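Local structure of catalase (Exiguobacterium oxidotolerans, 2J2M) at residues F261-D266 against I289-V294. The protein catalyses the breakdown of hydrogen peroxide to water and dioxygen as a haem-containing catalase that assembles from four chains. Numbering follows the deposited sequence.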
ATOM      1  N   PHE A 261      -8.193 -35.906 -16.576  1.00 11.84           N
ATOM      2  CA  PHE A 261      -9.101 -36.959 -16.224  1.00 11.24           C
ATOM      3  C   PHE A 261      -9.882 -36.535 -14.972  1.00 11.03           C
ATOM      4  O   PHE A 261      -9.461 -35.641 -14.207  1.00  9.77           O
ATOM      5  CB  PHE A 261      -8.352 -38.266 -15.929  1.00 11.73           C
ATOM      6  CG  PHE A 261      -7.635 -38.874 -17.114  1.00 12.21           C
ATOM      7  CD1 PHE A 261      -8.178 -39.967 -17.781  1.00 12.21           C
ATOM      8  CD2 PHE A 261      -6.383 -38.387 -17.528  1.00 13.19           C
ATOM      9  CE1 PHE A 261      -7.519 -40.560 -18.859  1.00 12.91           C
ATOM     10  CE2 PHE A 261      -5.705 -38.960 -18.620  1.00 11.81           C
ATOM     11  CZ  PHE A 261      -6.274 -40.049 -19.286  1.00 13.27           C
ATOM     12  N   VAL A 262     -11.017 -37.208 -14.770  1.00 10.44           N
ATOM     13  CA  VAL A 262     -11.910 -36.902 -13.686  1.00  9.79           C
ATOM     14  C   VAL A 262     -12.253 -38.187 -12.948  1.00  9.48           C
ATOM     15  O   VAL A 262     -12.532 -39.201 -13.564  1.00 10.05           O
ATOM     16  CB  VAL A 262     -13.186 -36.130 -14.191  1.00  9.49           C
ATOM     17  CG1 VAL A 262     -14.073 -37.002 -15.082  1.00  9.21           C
ATOM     18  CG2 VAL A 262     -13.997 -35.576 -13.024  1.00  9.41           C
ATOM     19  N   GLN A 263     -12.201 -38.135 -11.623  1.00  9.74           N
ATOM     20  CA  GLN A 263     -12.728 -39.207 -10.772  1.00  9.49           C
ATOM     21  C   GLN A 263     -14.032 -38.768 -10.118  1.00  9.72           C
ATOM     22  O   GLN A 263     -14.137 -37.663  -9.575  1.00  9.12           O
ATOM     23  CB  GLN A 263     -11.710 -39.618  -9.707  1.00  9.36           C
ATOM     24  CG  GLN A 263     -10.526 -40.397 -10.260  1.00  8.67           C
ATOM     25  CD  GLN A 263      -9.455 -40.564  -9.223  1.00 10.13           C
ATOM     26  OE1 GLN A 263      -8.835 -39.596  -8.804  1.00  9.24           O
ATOM     27  NE2 GLN A 263      -9.245 -41.794  -8.778  1.00 11.22           N
ATOM     28  N   VAL A 264     -15.015 -39.665 -10.179  1.00 10.50           N
ATOM     29  CA  VAL A 264     -16.379 -39.391  -9.750  1.00 10.68           C
ATOM     30  C   VAL A 264     -16.841 -40.360  -8.655  1.00 10.88           C
ATOM     31  O   VAL A 264     -16.800 -41.585  -8.798  1.00 10.18           O
ATOM     32  CB  VAL A 264     -17.358 -39.425 -10.947  1.00 11.03           C
ATOM     33  CG1 VAL A 264     -18.766 -39.089 -10.495  1.00  9.64           C
ATOM     34  CG2 VAL A 264     -16.904 -38.446 -12.039  1.00 10.77           C
ATOM     35  N   LEU A 265     -17.290 -39.760  -7.565  1.00 11.31           N
ATOM     36  CA  LEU A 265     -17.708 -40.456  -6.378  1.00 12.10           C
ATOM     37  C   LEU A 265     -19.064 -39.915  -5.973  1.00 12.28           C
ATOM     38  O   LEU A 265     -19.196 -38.730  -5.654  1.00 12.09           O
ATOM     39  CB  LEU A 265     -16.709 -40.212  -5.239  1.00 11.52           C
ATOM     40  CG  LEU A 265     -17.126 -40.762  -3.864  1.00 12.84           C
ATOM     41  CD1 LEU A 265     -17.170 -42.314  -3.820  1.00  9.62           C
ATOM     42  CD2 LEU A 265     -16.210 -40.209  -2.785  1.00 12.84           C
ATOM     43  N   ASP A 266     -20.065 -40.789  -5.982  1.00 12.72           N
ATOM     44  CA  ASP A 266     -21.421 -40.387  -5.656  1.00 13.13           C
ATOM     45  C   ASP A 266     -21.508 -40.046  -4.162  1.00 13.51           C
ATOM     46  O   ASP A 266     -20.958 -40.770  -3.313  1.00 14.26           O
ATOM     47  CB  ASP A 266     -22.384 -41.484  -6.033  1.00 12.79           C
ATOM     48  CG  ASP A 266     -23.798 -41.083  -5.844  1.00 16.39           C
ATOM     49  OD1 ASP A 266     -24.471 -40.755  -6.855  1.00 20.37           O
ATOM     50  OD2 ASP A 266     -24.251 -41.055  -4.674  1.00 20.15           O
ATOM     51  N   ILE A 289     -11.234 -45.871  -7.839  1.00 17.18           N
ATOM     52  CA  ILE A 289     -12.076 -44.961  -8.608  1.00 17.39           C
ATOM     53  C   ILE A 289     -11.423 -44.562  -9.954  1.00 17.36           C
ATOM     54  O   ILE A 289     -10.448 -43.800  -9.986  1.00 16.86           O
ATOM     55  CB  ILE A 289     -12.507 -43.701  -7.786  1.00 17.72           C
ATOM     56  CG1 ILE A 289     -13.380 -44.108  -6.594  1.00 18.27           C
ATOM     57  CG2 ILE A 289     -13.291 -42.707  -8.671  1.00 17.02           C
ATOM     58  CD1 ILE A 289     -13.615 -43.012  -5.623  1.00 19.20           C
ATOM     59  N   PRO A 290     -12.004 -45.044 -11.074  1.00 17.02           N
ATOM     60  CA  PRO A 290     -11.389 -44.892 -12.402  1.00 16.48           C
ATOM     61  C   PRO A 290     -11.215 -43.421 -12.822  1.00 15.89           C
ATOM     62  O   PRO A 290     -11.996 -42.552 -12.403  1.00 15.84           O
ATOM     63  CB  PRO A 290     -12.384 -45.597 -13.345  1.00 16.66           C
ATOM     64  CG  PRO A 290     -13.277 -46.426 -12.458  1.00 17.10           C
ATOM     65  CD  PRO A 290     -13.314 -45.728 -11.126  1.00 16.69           C
ATOM     66  N   PHE A 291     -10.189 -43.162 -13.630  1.00 14.94           N
ATOM     67  CA  PHE A 291     -10.006 -41.871 -14.295  1.00 14.50           C
ATOM     68  C   PHE A 291     -10.905 -41.870 -15.542  1.00 13.76           C
ATOM     69  O   PHE A 291     -10.997 -42.864 -16.251  1.00 13.61           O
ATOM     70  CB  PHE A 291      -8.538 -41.689 -14.746  1.00 14.67           C
ATOM     71  CG  PHE A 291      -7.525 -41.458 -13.617  1.00 15.63           C
ATOM     72  CD1 PHE A 291      -7.828 -41.719 -12.270  1.00 16.57           C
ATOM     73  CD2 PHE A 291      -6.233 -41.029 -13.926  1.00 15.35           C
ATOM     74  CE1 PHE A 291      -6.857 -41.527 -11.244  1.00 16.16           C
ATOM     75  CE2 PHE A 291      -5.264 -40.844 -12.919  1.00 16.84           C
ATOM     76  CZ  PHE A 291      -5.581 -41.093 -11.569  1.00 15.26           C
ATOM     77  N   GLN A 292     -11.592 -40.773 -15.805  1.00 13.31           N
ATOM     78  CA  GLN A 292     -12.361 -40.674 -17.043  1.00 12.63           C
ATOM     79  C   GLN A 292     -11.842 -39.471 -17.806  1.00 12.38           C
ATOM     80  O   GLN A 292     -11.829 -38.361 -17.275  1.00 12.50           O
ATOM     81  CB  GLN A 292     -13.860 -40.548 -16.768  1.00 12.08           C
ATOM     82  CG  GLN A 292     -14.429 -41.614 -15.843  1.00 12.73           C
ATOM     83  CD  GLN A 292     -15.915 -41.498 -15.698  1.00 13.49           C
ATOM     84  OE1 GLN A 292     -16.644 -41.394 -16.691  1.00 15.86           O
ATOM     85  NE2 GLN A 292     -16.386 -41.478 -14.461  1.00 13.54           N
ATOM     86  N   HIS A 293     -11.419 -39.704 -19.045  1.00 12.55           N
ATOM     87  CA  HIS A 293     -10.810 -38.671 -19.886  1.00 13.06           C
ATOM     88  C   HIS A 293     -11.751 -37.512 -20.138  1.00 12.42           C
ATOM     89  O   HIS A 293     -12.915 -37.728 -20.455  1.00 13.36           O
ATOM     90  CB  HIS A 293     -10.365 -39.274 -21.222  1.00 13.66           C
ATOM     91  CG  HIS A 293      -9.413 -38.411 -21.986  1.00 15.43           C
ATOM     92  ND1 HIS A 293      -9.711 -37.895 -23.226  1.00 17.87           N
ATOM     93  CD2 HIS A 293      -8.179 -37.950 -21.676  1.00 18.25           C
ATOM     94  CE1 HIS A 293      -8.694 -37.172 -23.657  1.00 18.57           C
ATOM     95  NE2 HIS A 293      -7.749 -37.189 -22.737  1.00 17.49           N
ATOM     96  N   VAL A 294     -11.252 -36.292 -19.972  1.00 11.56           N
ATOM     97  CA  VAL A 294     -12.030 -35.066 -20.231  1.00 11.06           C
ATOM     98  C   VAL A 294     -11.515 -34.367 -21.510  1.00 11.18           C
ATOM     99  O   VAL A 294     -12.277 -34.023 -22.422  1.00 10.80           O
ATOM    100  CB  VAL A 294     -11.939 -34.061 -19.034  1.00 10.69           C
ATOM    101  CG1 VAL A 294     -12.574 -32.705 -19.392  1.00 11.07           C
ATOM    102  CG2 VAL A 294     -12.554 -34.631 -17.769  1.00  9.57           C
TER
HETATM  103  O   HOH W   1     -14.601 -42.193 -12.275  1.00 19.43           O
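In the antiparallel beta-barrel characteristic of haem catalases, strand 257-265 pairs with strand 292-302 through Val262 and Gln292, a hydrogen-bonded pair. Val262 N donates to Gln292 O and Gln292 N returns the bond to Val262 O, both at 2.9 Å. Beyond this pair the chains diverge, and Gln263 spans the widening gap. With CG anti to its own carbonyl carbon (chi1 -72°) and the chain extended beyond it, its amide passes obliquely by the Phe291 ring, Gln263 CD lying 3.4 Å from Phe291 CE1. Gln263 NE2 then gives Ile289 O a nearly straight bond of 2.6 Å, N-H...O 169°, the acceptor lying close to the amide plane. Trp284 O also bonds NE2, while Arg216 of strand 210-219 bonds OE1, which fixes which way round the amide sits. A leucine in its place would probably leave Ile289 O and Arg216 without these partners and let residues 289-291 shift. A water bridges the parting chains on the Gln292 side, donating to Pro290 O at 2.6 Å and accepting from Gln292 NE2, which also bonds Tyr75. On the sheet face that carries Gln263, Phe261, Phe291 and His293 form an aromatic cluster, with Phe291 standing between Gln263 and Phe261: the His293 edge points at the Phe261 face, His293 CD2 3.7 Å from Phe261 CZ, while Phe291 CB packs against Phe261 CD1 at 3.5 Å. Asp259 bonds His293 NE2, which limits rotation of the imidazole. Backbone pairing thus gives way to a side-chain amide and a water, which satisfy the carbonyls of Ile289 and Pro290 where the strands part.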